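Tapirin (Caldicellulosiruptor hydrothermalis, PDB 6N2C) probably binds cellulose through its beta-helical C-terminal domain, which carries a zinc ion, and so is thought to attach this thermophilic bacterium to plant biomass. Local coordinates at residues A[328-339]-A[349-360]; A[362-370]-A[385-393]. All coordinates share one frame; numbering follows the deposited sequence.

Interaction 1: residues A[328-339]-A[349-360]; sequences LKSNSKLFGGDI and ADVGTVVYANNL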
loop_
_atom_site.group_PDB
_atom_site.type_symbol
_atom_site.label_atom_id
_atom_site.label_comp_id
_atom_site.label_asym_id
_atom_site.label_seq_id
_atom_site.Cartn_x
_atom_site.Cartn_y
_atom_site.Cartn_z
ATOM N N LEU A 328 13.218 7.485 8.707
ATOM C CA LEU A 328 12.359 7.290 9.910
ATOM C C LEU A 328 12.142 8.656 10.525
ATOM O O LEU A 328 13.089 9.292 10.984
ATOM C CB LEU A 328 12.974 6.313 10.876
ATOM C CG LEU A 328 13.411 4.972 10.323
ATOM C CD1 LEU A 328 13.922 4.117 11.416
ATOM C CD2 LEU A 328 12.313 4.290 9.518
ATOM N N LYS A 329 10.906 9.161 10.464
ATOM C CA LYS A 329 10.575 10.426 11.091
ATOM C C LYS A 329 10.606 10.309 12.623
ATOM O O LYS A 329 10.682 9.213 13.182
ATOM C CB LYS A 329 9.221 10.934 10.601
ATOM C CG LYS A 329 9.184 11.284 9.108
ATOM C CD LYS A 329 10.251 12.351 8.733
ATOM C CE LYS A 329 9.893 13.269 7.585
ATOM N NZ LYS A 329 11.059 13.915 6.886
ATOM N N SER A 330 10.544 11.438 13.307
ATOM C CA SER A 330 10.765 11.433 14.727
ATOM C C SER A 330 9.808 10.490 15.435
ATOM O O SER A 330 8.622 10.405 15.093
ATOM C CB SER A 330 10.636 12.849 15.302
ATOM O OG SER A 330 9.310 13.275 15.209
ATOM N N ASN A 331 10.353 9.772 16.405
ATOM C CA ASN A 331 9.667 8.772 17.246
ATOM C C ASN A 331 9.090 7.509 16.546
ATOM O O ASN A 331 8.400 6.662 17.184
ATOM C CB ASN A 331 8.600 9.430 18.135
ATOM C CG ASN A 331 9.188 10.576 18.942
ATOM O OD1 ASN A 331 8.832 11.738 18.757
ATOM N ND2 ASN A 331 10.127 10.250 19.760
ATOM N N SER A 332 9.409 7.337 15.270
ATOM C CA SER A 332 8.914 6.179 14.555
ATOM C C SER A 332 9.792 4.958 14.828
ATOM O O SER A 332 10.913 5.043 15.461
ATOM C CB SER A 332 8.869 6.437 13.053
ATOM O OG SER A 332 10.199 6.657 12.534
ATOM N N LYS A 333 9.329 3.812 14.345
ATOM C CA LYS A 333 9.909 2.552 14.702
ATOM C C LYS A 333 10.028 1.660 13.489
ATOM O O LYS A 333 9.216 1.784 12.550
ATOM C CB LYS A 333 9.043 1.931 15.805
ATOM C CG LYS A 333 8.932 2.872 17.068
ATOM C CD LYS A 333 7.707 2.620 17.927
ATOM C CE LYS A 333 7.522 3.665 19.033
ATOM N NZ LYS A 333 6.965 4.983 18.605
ATOM N N LEU A 334 11.031 0.788 13.479
ATOM C CA LEU A 334 11.036 -0.353 12.585
ATOM C C LEU A 334 10.876 -1.590 13.403
ATOM O O LEU A 334 11.609 -1.788 14.415
ATOM C CB LEU A 334 12.355 -0.453 11.811
ATOM C CG LEU A 334 12.627 0.655 10.786
ATOM C CD1 LEU A 334 13.916 0.392 10.032
ATOM C CD2 LEU A 334 11.500 0.701 9.799
ATOM N N PHE A 335 10.031 -2.520 12.954
ATOM C CA PHE A 335 9.824 -3.806 13.589
ATOM C C PHE A 335 10.159 -4.917 12.577
ATOM O O PHE A 335 9.294 -5.266 11.730
ATOM C CB PHE A 335 8.349 -4.002 14.114
ATOM C CG PHE A 335 7.906 -2.954 15.124
ATOM C CD1 PHE A 335 8.362 -3.031 16.400
ATOM C CD2 PHE A 335 7.114 -1.901 14.776
ATOM C CE1 PHE A 335 7.988 -2.103 17.364
ATOM C CE2 PHE A 335 6.757 -0.958 15.703
ATOM C CZ PHE A 335 7.182 -1.065 17.025
ATOM N N GLY A 336 11.358 -5.482 12.653
ATOM C CA GLY A 336 11.718 -6.613 11.889
ATOM C C GLY A 336 11.572 -7.891 12.622
ATOM O O GLY A 336 11.284 -7.844 13.870
ATOM N N GLY A 337 11.848 -9.039 11.991
ATOM C CA GLY A 337 12.282 -9.174 10.622
ATOM C C GLY A 337 13.774 -8.964 10.499
ATOM O O GLY A 337 14.439 -8.435 11.423
ATOM N N ASP A 338 14.274 -9.257 9.300
ATOM C CA ASP A 338 15.669 -9.016 9.006
ATOM C C ASP A 338 15.799 -7.779 8.156
ATOM O O ASP A 338 14.934 -7.461 7.301
ATOM C CB ASP A 338 16.257 -10.249 8.238
ATOM C CG ASP A 338 16.251 -11.525 9.046
ATOM O OD1 ASP A 338 16.266 -11.510 10.299
ATOM O OD2 ASP A 338 16.329 -12.566 8.390
ATOM N N ILE A 339 16.922 -7.094 8.355
ATOM C CA ILE A 339 17.216 -5.885 7.674
ATOM C C ILE A 339 18.571 -6.070 6.987
ATOM O O ILE A 339 19.525 -6.532 7.643
ATOM C CB ILE A 339 17.357 -4.783 8.647
ATOM C CG1 ILE A 339 16.065 -4.513 9.429
ATOM C CG2 ILE A 339 17.694 -3.493 7.917
ATOM C CD1 ILE A 339 16.107 -3.278 10.358
ATOM N N ALA A 349 17.418 8.402 10.115
ATOM C CA ALA A 349 16.437 8.402 11.184
ATOM C C ALA A 349 16.562 9.584 12.086
ATOM O O ALA A 349 17.679 10.003 12.451
ATOM C CB ALA A 349 16.497 7.118 11.988
ATOM N N ASP A 350 15.423 10.115 12.477
ATOM C CA ASP A 350 15.372 11.321 13.303
ATOM C C ASP A 350 15.286 10.981 14.758
ATOM O O ASP A 350 15.382 9.815 15.178
ATOM C CB ASP A 350 14.178 12.202 12.845
ATOM C CG ASP A 350 14.273 12.674 11.403
ATOM O OD1 ASP A 350 15.372 12.799 10.810
ATOM O OD2 ASP A 350 13.192 12.924 10.830
ATOM N N VAL A 351 15.178 12.020 15.579
ATOM C CA VAL A 351 15.071 11.861 17.048
ATOM C C VAL A 351 14.047 10.833 17.551
ATOM O O VAL A 351 12.943 10.751 17.047
ATOM C CB VAL A 351 14.790 13.242 17.724
ATOM C CG1 VAL A 351 13.461 13.844 17.231
ATOM C CG2 VAL A 351 14.793 13.154 19.239
ATOM N N GLY A 352 14.413 10.074 18.573
ATOM C CA GLY A 352 13.517 9.164 19.215
ATOM C C GLY A 352 13.168 7.825 18.549
ATOM O O GLY A 352 12.342 7.045 19.052
ATOM N N THR A 353 13.758 7.581 17.408
ATOM C CA THR A 353 13.520 6.405 16.655
ATOM C C THR A 353 14.179 5.184 17.247
ATOM O O THR A 353 15.239 5.272 17.927
ATOM C CB THR A 353 13.978 6.636 15.193
ATOM O OG1 THR A 353 15.347 7.107 15.150
ATOM C CG2 THR A 353 13.103 7.653 14.526
ATOM N N VAL A 354 13.566 4.025 17.014
ATOM C CA VAL A 354 14.107 2.755 17.470
ATOM C C VAL A 354 13.954 1.763 16.324
ATOM O O VAL A 354 12.936 1.758 15.673
ATOM C CB VAL A 354 13.305 2.234 18.739
ATOM C CG1 VAL A 354 13.846 0.928 19.222
ATOM C CG2 VAL A 354 13.380 3.266 19.839
ATOM N N VAL A 355 14.928 0.884 16.172
ATOM C CA VAL A 355 14.900 -0.173 15.195
ATOM C C VAL A 355 15.028 -1.500 15.891
ATOM O O VAL A 355 15.948 -1.669 16.745
ATOM C CB VAL A 355 16.070 0.004 14.201
ATOM C CG1 VAL A 355 16.232 -1.268 13.314
ATOM C CG2 VAL A 355 15.864 1.246 13.412
ATOM N N TYR A 356 14.057 -2.404 15.684
ATOM C CA TYR A 356 14.131 -3.793 16.107
ATOM C C TYR A 356 14.300 -4.770 14.942
ATOM O O TYR A 356 13.614 -4.657 13.937
ATOM C CB TYR A 356 12.850 -4.187 16.838
ATOM C CG TYR A 356 12.516 -3.340 18.060
ATOM C CD1 TYR A 356 13.048 -3.660 19.342
ATOM C CD2 TYR A 356 11.661 -2.290 17.969
ATOM C CE1 TYR A 356 12.718 -2.853 20.443
ATOM C CE2 TYR A 356 11.288 -1.558 19.069
ATOM C CZ TYR A 356 11.833 -1.833 20.293
ATOM O OH TYR A 356 11.506 -1.064 21.358
ATOM N N ALA A 357 15.204 -5.693 15.090
ATOM C CA ALA A 357 15.474 -6.703 14.119
ATOM C C ALA A 357 15.874 -8.015 14.717
ATOM O O ALA A 357 16.264 -8.181 15.886
ATOM C CB ALA A 357 16.612 -6.224 13.191
ATOM N N ASN A 358 15.658 -9.043 13.914
ATOM C CA ASN A 358 16.267 -10.354 14.120
ATOM C C ASN A 358 17.726 -10.257 13.583
ATOM O O ASN A 358 18.620 -9.929 14.341
ATOM C CB ASN A 358 15.437 -11.414 13.427
ATOM C CG ASN A 358 16.009 -12.782 13.598
ATOM O OD1 ASN A 358 16.551 -13.086 14.648
ATOM N ND2 ASN A 358 15.903 -13.615 12.582
ATOM N N ASN A 359 17.959 -10.455 12.279
ATOM C CA ASN A 359 19.275 -10.226 11.689
ATOM C C ASN A 359 19.393 -8.837 11.165
ATOM O O ASN A 359 18.477 -8.304 10.546
ATOM C CB ASN A 359 19.576 -11.258 10.617
ATOM C CG ASN A 359 19.578 -12.657 11.187
ATOM O OD1 ASN A 359 20.068 -12.890 12.308
ATOM N ND2 ASN A 359 18.954 -13.571 10.497
ATOM N N LEU A 360 20.535 -8.190 11.430
ATOM C CA LEU A 360 20.786 -6.862 10.891
ATOM C C LEU A 360 22.125 -6.951 10.147
ATOM O O LEU A 360 23.175 -7.259 10.772
ATOM C CB LEU A 360 20.851 -5.814 12.012
ATOM C CG LEU A 360 21.327 -4.431 11.546
ATOM C CD1 LEU A 360 20.495 -3.804 10.426
ATOM C CD2 LEU A 360 21.453 -3.440 12.655
HETATM O O HOH W 1 13.368 14.270 8.434
HETATM O O HOH W 2 11.128 13.818 12.024
HETATM O O HOH W 3 10.544 5.190 18.825
HETATM O O HOH W 4 10.042 7.906 21.127
#
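Asp338 and the pair Asn358 and Asn359 give a compact example of how successive rungs of a parallel beta-helix are stitched together by side chains as well as backbone. Followed outward, the CB of Asp338 packs near the backbone O of Asn359; its CG lies alongside the CB and ND2 of Asn359; and OD1 accepts the backbone N of Asn359 at 2.8 Å, the N-H approaching from above the carboxylate plane. The ND2 of Asn358 adds a weak, bent bond to OD1 at 3.1 Å, while OD2 lies 3.5 Å from the ND2 of Asn359. The CG of Asp338 stands opposite its own carbonyl carbon (chi1 -63°), which carries the carboxylate alongside both asparagines.

Beside this corner the strands 333-335 and 354-356 run almost exactly parallel, 2° apart. Leu334 alternately gives and takes: its N bonds to Val354 O, and its O receives Tyr356 N in a nearly straight bond of 2.8 Å. On one face the rings of Phe335 and Tyr356 lie near parallel but slid apart, with centroids 5.6 Å from each other and little overlap. On the other, Ile339 CD1 rests on Val355 CG1 at 3.6 Å. At the far corner two type II turns are matched, and a water joins Lys329 NZ to Asp350 OD2.

The asparagine rows go on into the next coil, Asn359 bonding to Asn380 and Asn358 more weakly to Asn379. The aromatic row runs to Tyr377 on one side and Tyr315 on the other, within the flanking strands 374-378 and 313-315.

Interaction 2: residues A[362-370]-A[385-393]; sequences IIGSSATID and GEVKLNVKK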
loop_
_atom_site.group_PDB
_atom_site.type_symbol
_atom_site.label_atom_id
_atom_site.label_comp_id
_atom_site.label_asym_id
_atom_site.label_seq_id
_atom_site.Cartn_x
_atom_site.Cartn_y
_atom_site.Cartn_z
ATOM N N ILE A 362 24.895 -5.093 7.436
ATOM C CA ILE A 362 25.291 -3.833 6.798
ATOM C C ILE A 362 26.578 -4.169 6.029
ATOM O O ILE A 362 27.567 -4.668 6.668
ATOM C CB ILE A 362 25.575 -2.771 7.819
ATOM C CG1 ILE A 362 24.427 -2.681 8.892
ATOM C CG2 ILE A 362 25.658 -1.399 7.227
ATOM C CD1 ILE A 362 24.908 -2.404 10.277
ATOM N N ILE A 363 26.553 -3.991 4.703
ATOM C CA ILE A 363 27.527 -4.685 3.820
ATOM C C ILE A 363 28.123 -3.677 2.882
ATOM O O ILE A 363 27.407 -3.071 2.044
ATOM C CB ILE A 363 26.932 -5.844 2.999
ATOM C CG1 ILE A 363 26.158 -6.864 3.854
ATOM C CG2 ILE A 363 28.031 -6.576 2.221
ATOM C CD1 ILE A 363 26.914 -7.560 4.962
ATOM N N GLY A 364 29.443 -3.424 3.029
ATOM C CA GLY A 364 30.137 -2.516 2.165
ATOM C C GLY A 364 30.261 -1.088 2.588
ATOM O O GLY A 364 29.535 -0.556 3.390
ATOM N N SER A 365 31.217 -0.416 1.943
ATOM C CA SER A 365 31.645 0.890 2.300
ATOM C C SER A 365 30.673 2.050 1.988
ATOM O O SER A 365 30.798 3.125 2.569
ATOM C CB SER A 365 33.068 1.154 1.670
ATOM O OG SER A 365 32.957 1.349 0.266
ATOM N N SER A 366 29.687 1.843 1.106
ATOM C CA SER A 366 28.621 2.862 0.880
ATOM C C SER A 366 27.301 2.588 1.684
ATOM O O SER A 366 26.424 3.425 1.717
ATOM C CB SER A 366 28.233 2.890 -0.606
ATOM O OG SER A 366 29.342 3.297 -1.358
ATOM N N ALA A 367 27.212 1.464 2.365
ATOM C CA ALA A 367 25.962 1.121 3.169
ATOM C C ALA A 367 25.970 2.009 4.398
ATOM O O ALA A 367 27.003 2.122 5.098
ATOM C CB ALA A 367 25.931 -0.320 3.556
ATOM N N THR A 368 24.845 2.666 4.648
ATOM C CA THR A 368 24.799 3.765 5.592
ATOM C C THR A 368 23.605 3.669 6.508
ATOM O O THR A 368 22.463 3.474 6.032
ATOM C CB THR A 368 24.695 5.093 4.861
ATOM O OG1 THR A 368 25.828 5.293 3.963
ATOM C CG2 THR A 368 24.684 6.228 5.807
ATOM N N ILE A 369 23.859 3.812 7.800
ATOM C CA ILE A 369 22.833 4.196 8.747
ATOM C C ILE A 369 23.216 5.540 9.339
ATOM O O ILE A 369 24.186 5.664 10.067
ATOM C CB ILE A 369 22.627 3.107 9.830
ATOM C CG1 ILE A 369 22.295 1.723 9.204
ATOM C CG2 ILE A 369 21.579 3.526 10.815
ATOM C CD1 ILE A 369 22.149 0.557 10.208
ATOM N N ASP A 370 22.392 6.535 9.090
ATOM C CA ASP A 370 22.594 7.873 9.621
ATOM C C ASP A 370 21.484 8.197 10.559
ATOM O O ASP A 370 20.412 8.692 10.145
ATOM C CB ASP A 370 22.594 8.839 8.465
ATOM C CG ASP A 370 22.798 10.304 8.914
ATOM O OD1 ASP A 370 23.070 10.614 10.077
ATOM O OD2 ASP A 370 22.675 11.126 8.051
ATOM N N GLY A 385 32.997 -4.835 5.791
ATOM C CA GLY A 385 33.552 -3.614 5.242
ATOM C C GLY A 385 33.478 -2.391 6.077
ATOM O O GLY A 385 33.002 -2.445 7.215
ATOM N N GLU A 386 33.921 -1.266 5.510
ATOM C CA GLU A 386 34.054 -0.021 6.235
ATOM C C GLU A 386 32.731 0.655 6.062
ATOM O O GLU A 386 32.596 1.726 5.465
ATOM C CB GLU A 386 35.232 0.834 5.733
ATOM C CG GLU A 386 36.629 0.115 5.960
ATOM C CD GLU A 386 37.083 0.064 7.428
ATOM O OE1 GLU A 386 36.539 0.828 8.274
ATOM O OE2 GLU A 386 37.968 -0.783 7.802
ATOM N N VAL A 387 31.726 0.045 6.711
ATOM C CA VAL A 387 30.376 0.641 6.708
ATOM C C VAL A 387 30.332 2.046 7.337
ATOM O O VAL A 387 31.189 2.447 8.091
ATOM C CB VAL A 387 29.357 -0.348 7.369
ATOM C CG1 VAL A 387 29.364 -1.671 6.629
ATOM C CG2 VAL A 387 29.623 -0.552 8.846
ATOM N N LYS A 388 29.267 2.799 7.044
ATOM C CA LYS A 388 29.043 4.046 7.631
ATOM C C LYS A 388 27.881 3.952 8.619
ATOM O O LYS A 388 26.702 3.922 8.175
ATOM C CB LYS A 388 28.713 5.068 6.602
ATOM C CG LYS A 388 29.910 5.427 5.728
ATOM C CD LYS A 388 29.508 6.565 4.795
ATOM C CE LYS A 388 30.120 6.425 3.416
ATOM N NZ LYS A 388 31.602 6.435 3.539
ATOM N N LEU A 389 28.195 3.922 9.912
ATOM C CA LEU A 389 27.185 3.798 10.971
ATOM C C LEU A 389 27.342 4.966 11.894
ATOM O O LEU A 389 28.458 5.258 12.338
ATOM C CB LEU A 389 27.393 2.571 11.817
ATOM C CG LEU A 389 27.350 1.186 11.253
ATOM C CD1 LEU A 389 27.460 0.213 12.418
ATOM C CD2 LEU A 389 26.016 1.049 10.515
ATOM N N ASN A 390 26.263 5.683 12.123
ATOM C CA ASN A 390 26.232 6.804 13.042
ATOM C C ASN A 390 24.953 6.678 13.901
ATOM O O ASN A 390 23.857 7.133 13.462
ATOM C CB ASN A 390 26.280 8.093 12.233
ATOM C CG ASN A 390 26.238 9.318 13.104
ATOM O OD1 ASN A 390 26.621 9.272 14.290
ATOM N ND2 ASN A 390 25.718 10.389 12.566
ATOM N N VAL A 391 25.067 6.075 15.083
ATOM C CA VAL A 391 23.937 5.765 15.903
ATOM C C VAL A 391 24.209 6.020 17.343
ATOM O O VAL A 391 25.360 6.333 17.720
ATOM C CB VAL A 391 23.487 4.307 15.722
ATOM C CG1 VAL A 391 23.283 4.016 14.251
ATOM C CG2 VAL A 391 24.539 3.318 16.221
ATOM N N LYS A 392 23.171 5.914 18.166
ATOM C CA LYS A 392 23.375 6.114 19.608
ATOM C C LYS A 392 23.759 4.826 20.320
ATOM O O LYS A 392 24.695 4.817 21.121
ATOM C CB LYS A 392 22.143 6.741 20.191
ATOM C CG LYS A 392 22.226 7.046 21.690
ATOM C CD LYS A 392 21.160 8.030 22.142
ATOM C CE LYS A 392 19.851 7.339 22.460
ATOM N NZ LYS A 392 18.775 8.333 22.749
ATOM N N LYS A 393 22.998 3.761 20.138
ATOM C CA LYS A 393 23.266 2.496 20.821
ATOM C C LYS A 393 22.871 1.317 19.972
ATOM O O LYS A 393 21.882 1.366 19.246
ATOM C CB LYS A 393 22.511 2.412 22.178
ATOM C CG LYS A 393 22.736 1.165 23.018
ATOM C CD LYS A 393 21.933 1.190 24.315
ATOM C CE LYS A 393 22.392 0.116 25.270
ATOM N NZ LYS A 393 21.515 0.101 26.501
#
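With CG1 of Ile362 opposite its own carbonyl carbon (chi1 -48°), its CG2 meets Val387 CG1 at 3.8 Å, where the two side chains cross at about a right angle. Further along the apolar row Ile369 CG2 meets Val391 CG1. Between them stands Leu389, which has two conformers; in the one modelled here its CD2 meets Ile362 CD1 tip to tip at 3.6 Å and also lies beside Ile369 CD1. In that conformer one methyl touches two isoleucines from different strands of the same coil, which illustrates how the inside of such a fold is filled.

Between the strands 368-370 and 388-391, inclined by 20°, three backbone bonds hold the register: Lys388 N to Ala367 O, Ile369 N to Lys388 O at 2.9 Å, and Asn390 N to Ile369 O. On the outer face Thr368 OG1 lies 3.9 Å from Lys388 CB, close to CD of the same lysine, and donates to Ser366 O at 3.0 Å from above that carbonyl plane. Replacing Thr368 with a valine would probably leave Ser366 O without this donor and the turn before the strand less firmly tied. The bent lysine chain brings Lys388 CE to 3.5 Å from Ser365 O. Asp370 and Asn390 lie side by side, their planes 21° apart.

Glu386, centre of an inverse gamma turn, directs its carboxylate to the backbone N of Asn406 and Ser407 in the next turn of the chain. Parallel strands stacked in register, aliphatic residues inward and polar ones outward, are the signature of a right-handed parallel beta-helix.

Overall arrangement
Interaction 1 closes before interaction 2 opens along the chain, and their centres lie about 15 Å apart on the same side of the domain's centre. Strand 359-363 serves both, and the neighbouring strands 338-341 and 359-363 tie the two to one face of the beta-helix. A probable hydrogen bond from Ala349 N to Asp370 O, 3.0 Å, links them directly. Together they sample all three strand rows: 333-335 with 354-356, 338-341 with 359-363, and 368-371 with 388-391. The same parallel pairing, repeated in each row, illustrates how coil upon coil builds the long body of the domain. Both contacts lie away from the zinc site of His530, Asp532 and Glu551.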